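Local coordinates for dual function macrocyclase-peptidase POPB (Galerina marginata, PDB 5N4B), which cleaves peptide bonds after prolyl residues and cyclises peptide precursors in the biosynthesis of the highly toxic amanitin family of macrocycles, at residues D266-Y277 / Y315-V325. The protein carries 1 engineered substitution. Sequence-based numbering, arbitrary orientation.
Sequences DTSEDGKYLYLY and YNIITNHGSLV
One face of the Tyr-275 ring carries Ile-317: Ile-317 CG1 sits 3.7 Å from the ring centroid, only 9° off the ring normal, a CH-pi contact, while Ile-317 CG2 reaches the CE2 side of the ring and Ile-317 CD1 lies near Tyr-275 CD1 and CE1. With CG1 beside its backbone N (chi1 -57°), the isoleucine lays all three of these carbons against the ring. Tyr-273 and Tyr-277 are met differently, at their edges: Gly-322 O lies in the plane of the Tyr-273 ring, one face of which is covered by CG of its neighbour Lys-272; at Tyr-277 the edge is met by Ile-317 N from the other blade and by Asp-266 OD2 from its own hairpin. These three alternate residues of strand 273-277 point from one blade of the beta-propeller onto the next; strands 273-277 and 315-321 run nearly antiparallel, their axes 9.0 Å apart at closest, and the two belong to separate four-stranded antiparallel sheets.

Two direct hydrogen bonds join the two segments. In the first, Tyr-277 OH accepts the backbone N-H of Ile-317 at 3.0 Å, nearly straight at 165°, and donates to the anti lone pair of Asp-266 OD2, which fixes the direction of its proton. A water bridges that same carboxylate oxygen to Asn-316 ND2.

At the turn end, the Asn-320 amide is gripped by both its N-H groups. Asn-320 ND2 donates to Asp-270 OD2 at 2.9 Å, arriving from above the carboxylate plane, and to Gly-322 O within its own hairpin, in the carbonyl plane. Asp-270 is itself held by an Asx turn, OD1 accepting from Lys-272 N, with Ser-268 OG bonding to OD1 from the opposite face. Asn-320 OD1 receives two waters, one bound to Asp-270 N and the other 2.7 Å from Tyr-275 OH.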
loop_
_atom_site.group_PDB
_atom_site.type_symbol
_atom_site.label_atom_id
_atom_site.label_comp_id
_atom_site.label_asym_id
_atom_site.label_seq_id
_atom_site.Cartn_x
_atom_site.Cartn_y
_atom_site.Cartn_z
ATOM N N ASP A 266 -14.319 -5.234 14.269
ATOM C CA ASP A 266 -15.413 -5.348 13.302
ATOM C C ASP A 266 -16.708 -5.516 14.089
ATOM O O ASP A 266 -16.693 -5.952 15.246
ATOM C CB ASP A 266 -15.233 -6.555 12.365
ATOM C CG ASP A 266 -14.552 -6.230 11.001
ATOM O OD1 ASP A 266 -14.880 -5.210 10.361
ATOM O OD2 ASP A 266 -13.672 -7.052 10.555
ATOM N N THR A 267 -17.826 -5.135 13.485
ATOM C CA THR A 267 -19.143 -5.287 14.102
ATOM C C THR A 267 -20.066 -6.046 13.153
ATOM O O THR A 267 -20.128 -5.753 11.952
ATOM C CB THR A 267 -19.767 -3.959 14.468
ATOM O OG1 THR A 267 -19.728 -3.133 13.294
ATOM C CG2 THR A 267 -18.988 -3.306 15.627
ATOM N N SER A 268 -20.759 -7.038 13.687
ATOM C CA SER A 268 -21.658 -7.819 12.853
ATOM C C SER A 268 -22.868 -6.998 12.414
ATOM O O SER A 268 -23.361 -6.126 13.138
ATOM C CB SER A 268 -22.084 -9.097 13.553
ATOM O OG SER A 268 -22.941 -8.799 14.642
ATOM N N GLU A 269 -23.362 -7.319 11.220
ATOM C CA GLU A 269 -24.501 -6.621 10.621
ATOM C C GLU A 269 -25.752 -6.694 11.471
ATOM O O GLU A 269 -26.536 -5.727 11.503
ATOM C CB GLU A 269 -24.818 -7.212 9.246
ATOM C CG GLU A 269 -23.766 -6.918 8.188
ATOM C CD GLU A 269 -23.568 -5.418 7.928
ATOM O OE1 GLU A 269 -24.536 -4.632 8.084
ATOM O OE2 GLU A 269 -22.421 -5.038 7.577
ATOM N N ASP A 270 -25.961 -7.794 12.163
ATOM C CA ASP A 270 -27.149 -8.000 12.965
ATOM C C ASP A 270 -27.094 -7.311 14.325
ATOM O O ASP A 270 -28.051 -7.445 15.084
ATOM C CB ASP A 270 -27.486 -9.501 13.099
ATOM C CG ASP A 270 -26.429 -10.300 13.839
ATOM O OD1 ASP A 270 -25.475 -9.686 14.368
ATOM O OD2 ASP A 270 -26.556 -11.553 13.889
ATOM N N GLY A 271 -25.998 -6.617 14.661
ATOM C CA GLY A 271 -25.864 -5.971 15.956
ATOM C C GLY A 271 -25.490 -6.877 17.109
ATOM O O GLY A 271 -25.371 -6.386 18.244
ATOM N N LYS A 272 -25.255 -8.174 16.859
ATOM C CA LYS A 272 -25.052 -9.122 17.939
ATOM C C LYS A 272 -23.615 -9.193 18.443
ATOM O O LYS A 272 -23.408 -9.477 19.627
ATOM C CB LYS A 272 -25.502 -10.496 17.474
ATOM C CG LYS A 272 -25.375 -11.589 18.513
ATOM C CD LYS A 272 -25.812 -12.889 17.907
ATOM C CE LYS A 272 -25.980 -13.997 18.911
ATOM N NZ LYS A 272 -26.035 -15.192 18.075
ATOM N N TYR A 273 -22.629 -8.993 17.574
ATOM C CA TYR A 273 -21.244 -9.267 17.916
ATOM C C TYR A 273 -20.352 -8.073 17.644
ATOM O O TYR A 273 -20.549 -7.313 16.686
ATOM C CB TYR A 273 -20.712 -10.459 17.114
ATOM C CG TYR A 273 -21.328 -11.770 17.449
ATOM C CD1 TYR A 273 -21.218 -12.302 18.719
ATOM C CD2 TYR A 273 -21.960 -12.504 16.466
ATOM C CE1 TYR A 273 -21.732 -13.536 19.011
ATOM C CE2 TYR A 273 -22.521 -13.748 16.747
ATOM C CZ TYR A 273 -22.405 -14.245 18.044
ATOM O OH TYR A 273 -22.930 -15.496 18.303
ATOM N N LEU A 274 -19.381 -7.935 18.520
ATOM C CA LEU A 274 -18.210 -7.090 18.351
ATOM C C LEU A 274 -16.994 -8.004 18.310
ATOM O O LEU A 274 -16.783 -8.825 19.210
ATOM C CB LEU A 274 -18.097 -6.122 19.529
ATOM C CG LEU A 274 -16.823 -5.290 19.648
ATOM C CD1 LEU A 274 -16.704 -4.367 18.507
ATOM C CD2 LEU A 274 -16.858 -4.527 20.980
ATOM N N TYR A 275 -16.150 -7.808 17.323
ATOM C CA TYR A 275 -14.954 -8.596 17.158
ATOM C C TYR A 275 -13.718 -7.762 17.409
ATOM O O TYR A 275 -13.639 -6.599 16.973
ATOM C CB TYR A 275 -14.907 -9.122 15.743
ATOM C CG TYR A 275 -16.123 -9.896 15.283
ATOM C CD1 TYR A 275 -16.371 -11.210 15.711
ATOM C CD2 TYR A 275 -17.050 -9.344 14.405
ATOM C CE1 TYR A 275 -17.463 -11.910 15.276
ATOM C CE2 TYR A 275 -18.147 -10.086 13.961
ATOM C CZ TYR A 275 -18.331 -11.364 14.413
ATOM O OH TYR A 275 -19.422 -12.050 13.941
ATOM N N LEU A 276 -12.734 -8.362 18.102
ATOM C CA LEU A 276 -11.443 -7.733 18.350
ATOM C C LEU A 276 -10.345 -8.577 17.760
ATOM O O LEU A 276 -10.249 -9.776 18.050
ATOM C CB LEU A 276 -11.199 -7.598 19.845
ATOM C CG LEU A 276 -9.852 -6.974 20.275
ATOM C CD1 LEU A 276 -9.807 -5.503 20.029
ATOM C CD2 LEU A 276 -9.568 -7.287 21.758
ATOM N N TYR A 277 -9.529 -7.946 16.940
ATOM C CA TYR A 277 -8.338 -8.551 16.385
ATOM C C TYR A 277 -7.123 -7.962 17.101
ATOM O O TYR A 277 -7.102 -6.773 17.460
ATOM C CB TYR A 277 -8.179 -8.220 14.910
ATOM C CG TYR A 277 -9.374 -8.535 14.025
ATOM C CD1 TYR A 277 -9.796 -9.809 13.798
ATOM C CD2 TYR A 277 -10.016 -7.528 13.363
ATOM C CE1 TYR A 277 -10.874 -10.060 12.988
ATOM C CE2 TYR A 277 -11.095 -7.783 12.540
ATOM C CZ TYR A 277 -11.503 -9.057 12.343
ATOM O OH TYR A 277 -12.559 -9.318 11.464
ATOM N N TYR A 315 -7.024 -14.550 10.697
ATOM C CA TYR A 315 -8.469 -14.717 10.770
ATOM C C TYR A 315 -9.124 -13.364 10.532
ATOM O O TYR A 315 -8.814 -12.397 11.232
ATOM C CB TYR A 315 -8.885 -15.208 12.146
ATOM C CG TYR A 315 -8.422 -16.571 12.578
ATOM C CD1 TYR A 315 -7.172 -16.725 13.188
ATOM C CD2 TYR A 315 -9.218 -17.704 12.406
ATOM C CE1 TYR A 315 -6.735 -17.929 13.618
ATOM C CE2 TYR A 315 -8.778 -18.902 12.835
ATOM C CZ TYR A 315 -7.557 -19.026 13.443
ATOM O OH TYR A 315 -7.194 -20.274 13.923
ATOM N N ASN A 316 -10.033 -13.297 9.573
ATOM C CA ASN A 316 -10.774 -12.084 9.281
ATOM C C ASN A 316 -12.252 -12.429 9.105
ATOM O O ASN A 316 -12.591 -13.263 8.264
ATOM C CB ASN A 316 -10.203 -11.396 8.033
ATOM C CG ASN A 316 -10.779 -9.990 7.824
ATOM O OD1 ASN A 316 -11.610 -9.802 6.974
ATOM N ND2 ASN A 316 -10.402 -9.044 8.685
ATOM N N ILE A 317 -13.131 -11.771 9.841
ATOM C CA ILE A 317 -14.548 -12.091 9.766
ATOM C C ILE A 317 -15.145 -11.690 8.422
ATOM O O ILE A 317 -14.922 -10.577 7.925
ATOM C CB ILE A 317 -15.330 -11.340 10.854
ATOM C CG1 ILE A 317 -14.808 -11.632 12.251
ATOM C CG2 ILE A 317 -16.843 -11.663 10.748
ATOM C CD1 ILE A 317 -14.803 -13.049 12.605
ATOM N N ILE A 318 -15.980 -12.546 7.862
ATOM C CA ILE A 318 -16.810 -12.231 6.689
ATOM C C ILE A 318 -18.203 -11.809 7.135
ATOM O O ILE A 318 -18.662 -10.707 6.820
ATOM C CB ILE A 318 -16.910 -13.449 5.743
ATOM C CG1 ILE A 318 -15.530 -13.865 5.279
ATOM C CG2 ILE A 318 -17.847 -13.117 4.584
ATOM C CD1 ILE A 318 -15.455 -15.273 4.777
ATOM N N THR A 319 -18.887 -12.657 7.873
ATOM C CA THR A 319 -20.232 -12.361 8.361
ATOM C C THR A 319 -20.623 -13.410 9.394
ATOM O O THR A 319 -19.829 -14.293 9.733
ATOM C CB THR A 319 -21.230 -12.282 7.216
ATOM O OG1 THR A 319 -22.405 -11.609 7.747
ATOM C CG2 THR A 319 -21.640 -13.618 6.634
ATOM N N ASN A 320 -21.872 -13.363 9.834
ATOM C CA ASN A 320 -22.405 -14.402 10.702
ATOM C C ASN A 320 -23.866 -14.571 10.354
ATOM O O ASN A 320 -24.539 -13.638 9.924
ATOM C CB ASN A 320 -22.287 -14.067 12.190
ATOM C CG ASN A 320 -23.161 -12.931 12.574
ATOM O OD1 ASN A 320 -22.921 -11.824 12.138
ATOM N ND2 ASN A 320 -24.175 -13.182 13.389
ATOM N N HIS A 321 -24.377 -15.780 10.583
ATOM C CA HIS A 321 -25.808 -16.057 10.567
ATOM C C HIS A 321 -26.104 -16.659 11.933
ATOM O O HIS A 321 -25.699 -17.787 12.231
ATOM C CB HIS A 321 -26.222 -16.949 9.381
ATOM C CG HIS A 321 -25.965 -16.321 8.047
ATOM N ND1 HIS A 321 -26.496 -15.109 7.680
ATOM C CD2 HIS A 321 -25.242 -16.752 6.985
ATOM C CE1 HIS A 321 -26.086 -14.801 6.457
ATOM N NE2 HIS A 321 -25.325 -15.781 6.012
ATOM N N GLY A 322 -26.761 -15.903 12.793
ATOM C CA GLY A 322 -26.877 -16.337 14.171
ATOM C C GLY A 322 -25.513 -16.541 14.775
ATOM O O GLY A 322 -24.606 -15.729 14.590
ATOM N N SER A 323 -25.332 -17.656 15.484
ATOM C CA SER A 323 -24.064 -17.928 16.147
ATOM C C SER A 323 -23.029 -18.603 15.230
ATOM O O SER A 323 -21.950 -18.950 15.712
ATOM C CB SER A 323 -24.303 -18.791 17.397
ATOM O OG SER A 323 -25.054 -19.916 17.051
ATOM N N LEU A 324 -23.338 -18.772 13.956
ATOM C CA LEU A 324 -22.400 -19.365 12.999
ATOM C C LEU A 324 -21.631 -18.238 12.321
ATOM O O LEU A 324 -22.206 -17.469 11.538
ATOM C CB LEU A 324 -23.172 -20.181 11.966
ATOM C CG LEU A 324 -22.305 -21.092 11.082
ATOM C CD1 LEU A 324 -21.726 -22.199 11.903
ATOM C CD2 LEU A 324 -23.172 -21.661 9.968
ATOM N N VAL A 325 -20.348 -18.151 12.615
ATOM C CA VAL A 325 -19.485 -17.058 12.150
ATOM C C VAL A 325 -18.641 -17.577 10.987
ATOM O O VAL A 325 -17.961 -18.627 11.117
ATOM C CB VAL A 325 -18.592 -16.562 13.281
ATOM C CG1 VAL A 325 -17.779 -15.406 12.832
ATOM C CG2 VAL A 325 -19.435 -16.137 14.469
HETATM O O HOH W 1 -11.637 -6.399 8.819
HETATM O O HOH W 2 -14.319 -7.968 7.931
HETATM O O HOH W 3 -21.911 -9.217 9.551
HETATM O O HOH W 4 -24.842 -10.194 11.208
HETATM O O HOH W 5 -27.767 -13.236 12.109
HETATM O O HOH W 6 -20.283 -11.135 11.572
#